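Local structure of charybdin (Charybdis maritima, 2B7U) at residues R154-S157 with L158-S162; Y133-N136 with A137-A141; F205-M208 with I209-N213; P191-Q195 with N196-K200; F27-N30 with L31-S34. The protein is a plant ribosome-inactivating protein, built from a mixed beta-sheet packed against helices. All blocks are in the same frame, centred on the assembly; numbering follows the deposited sequence. Where two conformers were deposited one is given.

Interaction 1 of 5, residues R154-S157 with L158-S162; sequences RARS and LIVVS
An unbroken run of alpha-helix within helix 151-170 carries this contact, and four successive i to i+4 backbone bonds are the evidence for it. The series runs from Leu-158 N to Arg-154 O, the shortest at 2.9 Å, through Ile-159 to Ala-155 and Val-160 to Arg-156, up to Val-161 N on Ser-157 O, the straightest with an N-H...O angle of 167°. Beta-branched and leucine side chains then pack against the carbonyls that their own amides bond. Ile-159 CG1 lies 3.2 Å from Ala-155 O, because chi1 of -66° sets that branch beside the backbone N. Leu-158 does likewise, its CG 3.3 Å from Arg-154 O. Val-160 turns CG2 to this side: it rests 3.6 Å from Arg-156 O and touches the guanidinium obliquely, 4.2 Å from Arg-156 NH2. The polar ends of the first turn find partners beyond the contact: Arg-156 NE bonds Gln-126 OE1, Arg-154 NE bonds Ser-148 O, and Ser-157 OG folds back onto Asp-153 O, one turn earlier. Nearly every touching residue is buried, since neighbours pack against several sides of this helix: Ala-155 and Ile-159 meet helix 117-124, Ser-157 and Leu-158 meet helix 135-147, and Leu-158 and Val-161 pack on strand 80-84 of the mixed sheet.

Interaction 2 of 5, residues Y133-N136 with A137-A141; sequences YNKN and ALQDA
Ala-137 meets Asn-134 in the N-cap of helix 135-147: the side-chain oxygen Asn-134 OD1 accepts from Ala-137 N at 2.9 Å, nearly along the C=O axis. The torsions of the asparagine make this possible, because chi1 of 63° sets CG between backbone N and carbonyl carbon and turns the amide back over the first turn. The same oxygen lies 3.5 Å from Ala-137 CB. Next in sequence, Leu-138 N bonds Asn-134 O at 3.0 Å, so the capping residue accepts through both side chain and backbone. Gln-139 N takes Lys-135 O at 2.9 Å, and its extended side chain runs back past the preceding turn. There Gln-139 OE1 stands 3.6 Å from Lys-135 CE, a contact with the lysine's aliphatic part, while Lys-135 NZ itself bonds the carbonyls of Glu-17 and Leu-19. The side chains of Gln-139 and Asn-136 run side by side, their amide planes 64° apart; Gln-139 NE2 and Asn-136 ND2, two donors, approach to 3.4 Å without bonding. Asp-140 N continues the helical series to Asn-136 O at 3.0 Å. Around this helix start, Leu-138 packs on Phe-165 and Ala-141 on Ser-157, both in helix 151-170, and Tyr-133 reaches Ile-159 of that helix and Phe-178 of helix 172-180.

Interaction 3 of 5, residues F205-M208 with I209-N213; sequences FSFM and ILKSN
Phe-205 opens the contact through its carbonyl: Ile-209 N bonds Phe-205 O at 3.0 Å, and the isoleucine's longer branch follows, CG1 lying 3.2 Å from that oxygen. CG1 leaves on the amide side of the residue, and amide and branch approach the one acceptor together. Ile-209 also touches both Leu-40 of strand 38-40 and Leu-236 of helix 233-237. Ser-206 accepts from Leu-210 N in the straightest bond of the series, with an N-H...O angle of 170°; the hydroxyl turns the other way, bonded to Trp-202 O and to Glu-244 N. Phe-207 follows with Lys-211 N on its carbonyl at 2.8 Å. Its side chain and that of Lys-211 run side by side and point the same way. One face of the ring receives the lysine methylenes: Lys-211 CB lies 4.2 Å from the centroid of the Phe-207 ring and only 19° off the ring normal, a CH-pi contact displaced toward the CE1 side. Further out, Lys-211 CD comes to 3.8 Å from Phe-207 CZ, because the lysine chain bends at chi2 (75°) and passes along the ring; NZ continues to Asp-248 O. Met-208 closes the first segment with a carbonyl gripped twice by one residue. Ser-212 OG donates to Met-208 O at 2.8 Å and Ser-212 N at 2.9 Å, reaching it from opposite faces of the carbonyl plane. This hydroxyl bond to the i-4 carbonyl is a familiar way for a serine within a helix to satisfy its side chain.

Interaction 4 of 5, residues P191-Q195 with N196-K200; sequences PQWMQ and NDLEK
Trp-193 O takes two backbone donors, Asp-197 N at 2.8 Å and, weakly, Leu-198 N at 3.3 Å. That pairing marks where the helix changes pitch. Asn-196 N keeps the i to i+4 spacing to Gln-192 O, but Glu-199 N bonds Met-194 O at 2.9 Å and Lys-200 N bonds Gln-195 O, both five residues back, as in a pi-type turn. The wider turn brings Leu-198 alongside Trp-193: Leu-198 CD1 lies 3.6 Å from Trp-193 CZ3, oblique to the ring. Chi1 of 77° swings the indole between backbone N and carbonyl carbon, and one face lies over Met-194 CG, 3.7 Å from the ring plane. Asp-197 CB approaches the edge of the indole, while Asp-197 OD2 bonds Tyr-226 N. The side chains of Gln-195 and Asn-196 run side by side, their amide planes 17° apart. The contact thus has two characters: the Trp-193 side chain, which stacks on Tyr-226 and comes about 4 Å from a bound MES, and a polar part in which buried Glu-199 OE1 is hydrogen-bonded to Gln-163 NE2 and the carbonyls of the wide turn are still paired, five residues on.

Interaction 5 of 5, residues F27-N30 with L31-S34; sequences FIKN and LRRS
Leu-31 N bonds Phe-27 O at 2.9 Å, the shortest of four regular i to i+4 bonds in the later part of helix 21-35. Arg-32 N on Ile-28 O is the straightest, with an N-H...O angle of 164°; Arg-33 N on Lys-29 O is longer at 3.2 Å, and Ser-34 N on Asn-30 O completes the set. Outward from this backbone, the guanidinium of Arg-32 is itself held by two carbonyls of helix 151-170: NE bonds Thr-169 O and NH1 bonds Ala-168 O. With two separate donors engaged, the flat group has little liberty to rotate. One of its faces rests on a methyl of Ile-28, CG2 being 3.7 Å from Arg-32 CZ and 3.6 Å above the plane, displaced toward the rim. The extended chain of the arginine brings the group there, since chi1 of -70° turns it back along the helix and Arg-32 CG passes 3.4 Å from Ile-28 O. Lys-29 CG, oblique to the group, lies 4.2 Å from Arg-32 NH2. Leu-31 contributes a simpler contact, its CB 3.4 Å from Phe-27 O. Helix 21-35 thereby sits between sheet and helix: Phe-27 and Leu-31 pack on strands 7-15 and 56-64, whereas Ile-28 and Leu-31 meet helix 151-170 at Thr-169, and Ile-28 also touches Phe-165.

How the interactions relate
From the N terminus the order is interaction 5, 2, 1, 4 and 3. Each joins adjacent segments, so none closes a long loop, and they follow in series without nesting or crossing. Interactions 2 and 1, on consecutive helices, touch directly: Tyr-133 OH lies 3.4 Å from Ile-159 CG2. Interactions 4 and 3 meet through Phe-205 CE1, 3.3 Å from Asp-197 O, across the short link between helices 192-199 and 202-214. Interaction 5 touches none of the others, but its helix reaches helix 151-170, which carries interaction 1. Interactions 1 and 3 lie on opposite sides of the chain's centre, about 29 Å apart between centres.

Interaction 1 of 5, residues R154-S157 with L158-S162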
# COMPACT_ATOMS: atom_id res chain seq x y z
N ARG A 154 -3.93 17.18 3.40
CA ARG A 154 -4.47 16.00 2.72
C ARG A 154 -3.35 15.08 2.26
O ARG A 154 -3.38 13.86 2.52
CB ARG A 154 -5.31 16.39 1.52
CG ARG A 154 -6.59 17.12 1.87
CD ARG A 154 -7.22 17.69 0.60
NE ARG A 154 -8.64 18.00 0.81
CZ ARG A 154 -9.49 18.38 -0.14
NH1 ARG A 154 -9.09 18.62 -1.38
NH2 ARG A 154 -10.78 18.52 0.16
N ALA A 155 -2.36 15.66 1.61
CA ALA A 155 -1.25 14.87 1.07
C ALA A 155 -0.44 14.21 2.19
O ALA A 155 -0.08 13.01 2.11
CB ALA A 155 -0.36 15.72 0.21
N ARG A 156 -0.17 14.94 3.27
CA ARG A 156 0.59 14.37 4.37
C ARG A 156 -0.15 13.19 4.97
O ARG A 156 0.41 12.13 5.27
CB ARG A 156 0.86 15.40 5.45
CG ARG A 156 1.78 14.88 6.56
CD ARG A 156 1.96 15.91 7.67
NE ARG A 156 3.12 15.60 8.51
CZ ARG A 156 3.15 14.64 9.42
NH1 ARG A 156 4.26 14.43 10.15
NH2 ARG A 156 2.07 13.88 9.62
N SER A 157 -1.45 13.38 5.15
CA SER A 157 -2.26 12.36 5.75
C SER A 157 -2.34 11.11 4.86
O SER A 157 -2.36 9.99 5.38
CB SER A 157 -3.64 12.92 6.02
OG SER A 157 -3.56 13.99 6.95
N LEU A 158 -2.45 11.31 3.55
CA LEU A 158 -2.45 10.19 2.61
C LEU A 158 -1.11 9.43 2.60
O LEU A 158 -1.10 8.19 2.45
CB LEU A 158 -2.85 10.67 1.20
CG LEU A 158 -4.32 11.09 1.06
CD1 LEU A 158 -4.57 11.79 -0.31
CD2 LEU A 158 -5.31 9.92 1.23
N ILE A 159 0.00 10.14 2.83
CA ILE A 159 1.29 9.47 2.99
C ILE A 159 1.25 8.54 4.21
O ILE A 159 1.68 7.39 4.15
CB ILE A 159 2.45 10.47 3.13
CG1 ILE A 159 2.63 11.24 1.84
CG2 ILE A 159 3.72 9.74 3.49
CD1 ILE A 159 3.46 12.46 1.93
N VAL A 160 0.73 9.05 5.33
CA VAL A 160 0.67 8.23 6.53
C VAL A 160 -0.19 6.98 6.29
O VAL A 160 0.20 5.85 6.63
CB VAL A 160 0.14 9.06 7.74
CG1 VAL A 160 -0.15 8.17 8.90
CG2 VAL A 160 1.16 10.12 8.10
N VAL A 161 -1.37 7.15 5.69
CA VAL A 161 -2.21 6.00 5.41
C VAL A 161 -1.54 5.02 4.42
O VAL A 161 -1.51 3.80 4.63
CB VAL A 161 -3.58 6.44 4.88
CG1 VAL A 161 -4.35 5.25 4.34
CG2 VAL A 161 -4.35 7.20 5.96
N SER A 162 -0.96 5.55 3.36
CA SER A 162 -0.27 4.70 2.38
C SER A 162 0.86 3.91 3.04
O SER A 162 1.01 2.71 2.76
CB SER A 162 0.27 5.53 1.23
OG SER A 162 0.79 4.69 0.21

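Interaction 2 of 5, residues Y133-N136 with A137-A141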
# COMPACT_ATOMS: atom_id res chain seq x y z
N TYR A 133 5.04 8.08 11.79
CA TYR A 133 4.12 6.99 11.48
C TYR A 133 3.74 6.18 12.71
O TYR A 133 3.78 4.95 12.70
CB TYR A 133 4.74 6.06 10.45
CG TYR A 133 5.13 6.76 9.19
CD1 TYR A 133 6.46 6.96 8.86
CD2 TYR A 133 4.17 7.21 8.31
CE1 TYR A 133 6.80 7.60 7.69
CE2 TYR A 133 4.51 7.85 7.15
CZ TYR A 133 5.83 8.03 6.83
OH TYR A 133 6.16 8.69 5.68
N ASN A 134 3.40 6.86 13.79
CA ASN A 134 2.94 6.17 14.98
C ASN A 134 1.41 6.29 15.11
O ASN A 134 0.74 6.82 14.22
CB ASN A 134 3.70 6.65 16.22
CG ASN A 134 3.47 8.11 16.53
OD1 ASN A 134 2.65 8.78 15.90
ND2 ASN A 134 4.19 8.60 17.54
N LYS A 135 0.86 5.83 16.23
CA LYS A 135 -0.58 5.86 16.44
C LYS A 135 -1.10 7.30 16.46
O LYS A 135 -2.15 7.60 15.89
CB LYS A 135 -0.92 5.15 17.76
CG LYS A 135 -2.38 5.05 18.09
CD LYS A 135 -2.53 4.29 19.39
CE LYS A 135 -3.97 4.17 19.84
NZ LYS A 135 -4.06 3.32 21.09
N ASN A 136 -0.37 8.18 17.13
CA ASN A 136 -0.75 9.59 17.17
C ASN A 136 -0.82 10.18 15.76
O ASN A 136 -1.73 10.94 15.45
CB ASN A 136 0.19 10.39 18.07
CG ASN A 136 0.00 10.08 19.56
OD1 ASN A 136 0.96 10.15 20.33
ND2 ASN A 136 -1.21 9.74 19.97
N ALA A 137 0.13 9.81 14.89
CA ALA A 137 0.13 10.32 13.51
C ALA A 137 -1.06 9.78 12.71
O ALA A 137 -1.65 10.48 11.89
CB ALA A 137 1.44 10.00 12.81
N LEU A 138 -1.41 8.52 12.95
CA LEU A 138 -2.56 7.93 12.28
C LEU A 138 -3.85 8.59 12.75
O LEU A 138 -4.74 8.84 11.96
CB LEU A 138 -2.56 6.43 12.50
CG LEU A 138 -3.54 5.61 11.68
CD1 LEU A 138 -3.44 5.92 10.18
CD2 LEU A 138 -3.32 4.14 12.01
N GLN A 139 -3.94 8.90 14.03
CA GLN A 139 -5.09 9.59 14.55
C GLN A 139 -5.25 10.95 13.88
O GLN A 139 -6.34 11.33 13.43
CB GLN A 139 -4.95 9.75 16.07
CG GLN A 139 -5.14 8.46 16.84
CD GLN A 139 -4.81 8.57 18.34
OE1 GLN A 139 -4.88 7.58 19.07
NE2 GLN A 139 -4.44 9.76 18.79
N ASP A 140 -4.14 11.67 13.77
CA ASP A 140 -4.15 12.98 13.12
C ASP A 140 -4.53 12.87 11.64
O ASP A 140 -5.24 13.72 11.09
CB ASP A 140 -2.79 13.65 13.26
CG ASP A 140 -2.40 13.89 14.70
OD1 ASP A 140 -3.31 14.00 15.57
OD2 ASP A 140 -1.17 13.97 14.97
N ALA A 141 -4.05 11.83 10.98
CA ALA A 141 -4.38 11.63 9.58
C ALA A 141 -5.85 11.42 9.36
O ALA A 141 -6.42 11.99 8.43
CB ALA A 141 -3.62 10.44 9.04

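Interaction 3 of 5, residues F205-M208 with I209-N213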
# COMPACT_ATOMS: atom_id res chain seq x y z
N PHE A 205 10.63 -6.75 -7.36
CA PHE A 205 10.78 -7.98 -6.58
C PHE A 205 9.62 -8.95 -6.82
O PHE A 205 9.83 -10.17 -6.93
CB PHE A 205 10.82 -7.65 -5.08
CG PHE A 205 12.08 -6.96 -4.59
CD1 PHE A 205 12.12 -6.43 -3.30
CD2 PHE A 205 13.22 -6.88 -5.37
CE1 PHE A 205 13.28 -5.83 -2.81
CE2 PHE A 205 14.38 -6.27 -4.87
CZ PHE A 205 14.39 -5.77 -3.60
N SER A 206 8.40 -8.43 -6.90
CA SER A 206 7.24 -9.30 -7.17
C SER A 206 7.45 -10.02 -8.50
O SER A 206 7.19 -11.21 -8.59
CB SER A 206 5.95 -8.50 -7.22
OG SER A 206 5.62 -8.02 -5.92
N PHE A 207 7.87 -9.27 -9.51
CA PHE A 207 8.11 -9.85 -10.83
C PHE A 207 9.19 -10.91 -10.77
O PHE A 207 9.05 -12.01 -11.33
CB PHE A 207 8.52 -8.77 -11.83
CG PHE A 207 8.76 -9.32 -13.20
CD1 PHE A 207 10.05 -9.62 -13.60
CD2 PHE A 207 7.69 -9.61 -14.04
CE1 PHE A 207 10.28 -10.18 -14.86
CE2 PHE A 207 7.92 -10.15 -15.30
CZ PHE A 207 9.21 -10.43 -15.70
N MET A 208 10.32 -10.59 -10.14
CA MET A 208 11.41 -11.58 -10.05
C MET A 208 10.95 -12.90 -9.42
O MET A 208 11.36 -14.00 -9.83
CB MET A 208 12.60 -11.06 -9.22
CG MET A 208 13.29 -9.90 -9.79
SD MET A 208 14.51 -9.28 -8.59
CE MET A 208 14.85 -7.74 -9.37
N ILE A 209 10.16 -12.78 -8.37
CA ILE A 209 9.66 -13.95 -7.61
C ILE A 209 8.71 -14.77 -8.46
O ILE A 209 8.89 -15.99 -8.60
CB ILE A 209 9.00 -13.50 -6.31
CG1 ILE A 209 10.08 -12.95 -5.36
CG2 ILE A 209 8.24 -14.66 -5.64
CD1 ILE A 209 9.50 -12.08 -4.30
N LEU A 210 7.71 -14.14 -9.08
CA LEU A 210 6.75 -14.91 -9.88
C LEU A 210 7.39 -15.42 -11.17
O LEU A 210 7.08 -16.52 -11.62
CB LEU A 210 5.53 -14.08 -10.19
CG LEU A 210 4.68 -13.73 -8.99
CD1 LEU A 210 3.40 -13.08 -9.45
CD2 LEU A 210 4.37 -14.97 -8.15
N LYS A 211 8.28 -14.65 -11.78
CA LYS A 211 8.93 -15.13 -13.01
C LYS A 211 9.84 -16.30 -12.66
O LYS A 211 9.93 -17.28 -13.45
CB LYS A 211 9.64 -13.99 -13.76
CG LYS A 211 9.85 -14.30 -15.23
CD LYS A 211 8.61 -14.19 -16.06
CE LYS A 211 8.92 -14.48 -17.52
NZ LYS A 211 7.72 -14.43 -18.37
N SER A 212 10.52 -16.27 -11.51
CA SER A 212 11.34 -17.39 -11.06
C SER A 212 10.48 -18.66 -10.89
O SER A 212 10.91 -19.75 -11.28
CB SER A 212 12.06 -17.08 -9.76
OG SER A 212 13.10 -16.16 -10.01
N ASN A 213 9.29 -18.52 -10.33
CA ASN A 213 8.41 -19.67 -10.10
C ASN A 213 7.86 -20.24 -11.40
O ASN A 213 7.64 -21.44 -11.50
CB ASN A 213 7.26 -19.26 -9.17
CG ASN A 213 6.46 -20.45 -8.61
OD1 ASN A 213 7.00 -21.30 -7.93
ND2 ASN A 213 5.16 -20.45 -8.84

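Interaction 4 of 5, residues P191-Q195 with N196-K200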
# COMPACT_ATOMS: atom_id res chain seq x y z
N PRO A 191 12.86 3.73 8.48
CA PRO A 191 14.27 3.60 8.12
C PRO A 191 14.47 3.75 6.61
O PRO A 191 13.66 3.27 5.84
CB PRO A 191 14.62 2.18 8.58
CG PRO A 191 13.63 1.88 9.65
CD PRO A 191 12.38 2.54 9.21
N GLN A 192 15.55 4.41 6.21
CA GLN A 192 15.79 4.68 4.79
C GLN A 192 15.87 3.39 3.97
O GLN A 192 15.43 3.35 2.82
CB GLN A 192 17.06 5.53 4.59
CG GLN A 192 17.18 6.12 3.18
CD GLN A 192 18.20 7.25 3.09
OE1 GLN A 192 18.04 8.18 2.27
NE2 GLN A 192 19.24 7.18 3.90
N TRP A 193 16.41 2.32 4.55
CA TRP A 193 16.54 1.07 3.79
C TRP A 193 15.17 0.50 3.42
O TRP A 193 14.99 -0.12 2.36
CB TRP A 193 17.39 0.06 4.54
CG TRP A 193 16.78 -0.68 5.69
CD1 TRP A 193 16.84 -0.33 7.02
CD2 TRP A 193 16.06 -1.91 5.63
NE1 TRP A 193 16.19 -1.27 7.78
CE2 TRP A 193 15.71 -2.26 6.95
CE3 TRP A 193 15.68 -2.75 4.59
CZ2 TRP A 193 15.00 -3.41 7.24
CZ3 TRP A 193 14.98 -3.90 4.90
CH2 TRP A 193 14.64 -4.22 6.21
N MET A 194 14.19 0.70 4.31
CA MET A 194 12.82 0.26 4.03
C MET A 194 12.19 1.10 2.92
O MET A 194 11.44 0.58 2.09
CB MET A 194 11.97 0.30 5.30
CG MET A 194 12.41 -0.71 6.30
SD MET A 194 11.38 -0.76 7.77
CE MET A 194 12.34 -1.93 8.74
N GLN A 195 12.48 2.39 2.86
CA GLN A 195 12.06 3.18 1.70
C GLN A 195 12.75 2.74 0.40
O GLN A 195 12.12 2.42 -0.63
CB GLN A 195 12.34 4.66 1.95
CG GLN A 195 11.91 5.54 0.79
CD GLN A 195 12.42 6.94 0.91
OE1 GLN A 195 13.63 7.16 1.02
NE2 GLN A 195 11.52 7.90 0.89
N ASN A 196 14.07 2.69 0.42
CA ASN A 196 14.82 2.57 -0.81
C ASN A 196 15.06 1.15 -1.30
O ASN A 196 15.16 0.88 -2.53
CB ASN A 196 16.18 3.24 -0.65
CG ASN A 196 16.10 4.73 -0.45
OD1 ASN A 196 17.07 5.35 0.01
ND2 ASN A 196 14.98 5.32 -0.81
N ASP A 197 15.26 0.24 -0.36
CA ASP A 197 15.53 -1.15 -0.72
C ASP A 197 14.22 -1.91 -0.89
O ASP A 197 14.13 -2.80 -1.74
CB ASP A 197 16.40 -1.87 0.31
CG ASP A 197 17.69 -1.14 0.63
OD1 ASP A 197 17.85 0.05 0.26
OD2 ASP A 197 18.53 -1.77 1.31
N LEU A 198 13.22 -1.61 -0.05
CA LEU A 198 11.96 -2.34 -0.12
C LEU A 198 10.91 -1.62 -0.95
O LEU A 198 10.55 -2.09 -2.02
CB LEU A 198 11.41 -2.61 1.29
CG LEU A 198 12.31 -3.46 2.18
CD1 LEU A 198 11.63 -3.73 3.51
CD2 LEU A 198 12.67 -4.78 1.51
N GLU A 199 10.41 -0.49 -0.45
CA GLU A 199 9.23 0.14 -1.08
C GLU A 199 9.42 0.41 -2.55
O GLU A 199 8.52 0.14 -3.33
CB GLU A 199 8.81 1.40 -0.34
CG GLU A 199 8.39 1.14 1.09
CD GLU A 199 7.88 2.35 1.83
OE1 GLU A 199 7.83 3.46 1.23
OE2 GLU A 199 7.54 2.18 3.02
N LYS A 200 10.58 0.93 -2.92
CA LYS A 200 10.81 1.27 -4.32
C LYS A 200 10.93 0.07 -5.24
O LYS A 200 10.85 0.24 -6.46
CB LYS A 200 12.02 2.20 -4.45
CG LYS A 200 11.84 3.67 -3.99
CD LYS A 200 10.60 4.00 -3.17
CE LYS A 200 9.37 4.25 -4.03
NZ LYS A 200 8.09 3.74 -3.40

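Interaction 5 of 5, residues F27-N30 with L31-S34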
# COMPACT_ATOMS: atom_id res chain seq x y z
N PHE A 27 -4.70 -6.88 12.01
CA PHE A 27 -5.42 -6.24 10.93
C PHE A 27 -4.70 -6.39 9.59
O PHE A 27 -5.30 -6.70 8.58
CB PHE A 27 -5.64 -4.76 11.25
CG PHE A 27 -6.48 -4.05 10.24
CD1 PHE A 27 -7.86 -4.10 10.29
CD2 PHE A 27 -5.88 -3.33 9.23
CE1 PHE A 27 -8.62 -3.46 9.34
CE2 PHE A 27 -6.63 -2.67 8.29
CZ PHE A 27 -8.01 -2.74 8.35
N ILE A 28 -3.40 -6.16 9.61
CA ILE A 28 -2.61 -6.25 8.37
C ILE A 28 -2.62 -7.70 7.85
O ILE A 28 -2.78 -7.92 6.64
CB ILE A 28 -1.18 -5.72 8.58
CG1 ILE A 28 -1.18 -4.21 8.89
CG2 ILE A 28 -0.30 -6.03 7.35
CD1 ILE A 28 -1.75 -3.33 7.83
N LYS A 29 -2.46 -8.65 8.75
CA LYS A 29 -2.46 -10.07 8.37
C LYS A 29 -3.80 -10.45 7.75
O LYS A 29 -3.86 -11.11 6.73
CB LYS A 29 -2.13 -10.93 9.57
CG LYS A 29 -0.65 -10.85 9.94
CD LYS A 29 -0.34 -11.44 11.29
CE LYS A 29 -0.46 -12.95 11.32
NZ LYS A 29 -0.19 -13.55 12.66
N ASN A 30 -4.89 -9.99 8.36
CA ASN A 30 -6.21 -10.26 7.81
C ASN A 30 -6.42 -9.60 6.46
O ASN A 30 -7.05 -10.16 5.57
CB ASN A 30 -7.31 -9.84 8.79
CG ASN A 30 -7.33 -10.70 10.03
OD1 ASN A 30 -6.86 -11.84 10.01
ND2 ASN A 30 -7.91 -10.19 11.11
N LEU A 31 -5.88 -8.39 6.29
CA LEU A 31 -6.02 -7.68 5.04
C LEU A 31 -5.29 -8.42 3.91
O LEU A 31 -5.79 -8.53 2.81
CB LEU A 31 -5.49 -6.26 5.20
CG LEU A 31 -5.54 -5.39 3.95
CD1 LEU A 31 -6.94 -5.37 3.32
CD2 LEU A 31 -5.06 -4.00 4.24
N ARG A 32 -4.10 -8.93 4.20
CA ARG A 32 -3.39 -9.75 3.21
C ARG A 32 -4.19 -10.97 2.75
O ARG A 32 -4.24 -11.29 1.55
CB ARG A 32 -2.05 -10.19 3.78
CG ARG A 32 -1.04 -9.10 3.95
CD ARG A 32 0.11 -9.55 4.78
NE ARG A 32 1.14 -8.54 4.98
CZ ARG A 32 2.02 -8.58 6.00
NH1 ARG A 32 2.92 -7.63 6.13
NH2 ARG A 32 2.00 -9.58 6.88
N ARG A 33 -4.82 -11.65 3.70
CA ARG A 33 -5.66 -12.77 3.37
C ARG A 33 -6.85 -12.34 2.51
O ARG A 33 -7.22 -13.05 1.58
CB ARG A 33 -6.14 -13.43 4.66
CG ARG A 33 -6.98 -14.62 4.45
CD ARG A 33 -7.56 -15.00 5.80
NE ARG A 33 -7.25 -16.36 6.21
CZ ARG A 33 -8.15 -17.27 6.57
NH1 ARG A 33 -7.73 -18.47 6.94
NH2 ARG A 33 -9.45 -17.01 6.58
N SER A 34 -7.45 -11.19 2.82
CA SER A 34 -8.62 -10.68 2.10
C SER A 34 -8.26 -10.33 0.67
O SER A 34 -9.07 -10.45 -0.23
CB SER A 34 -9.20 -9.44 2.76
OG SER A 34 -9.80 -9.77 4.01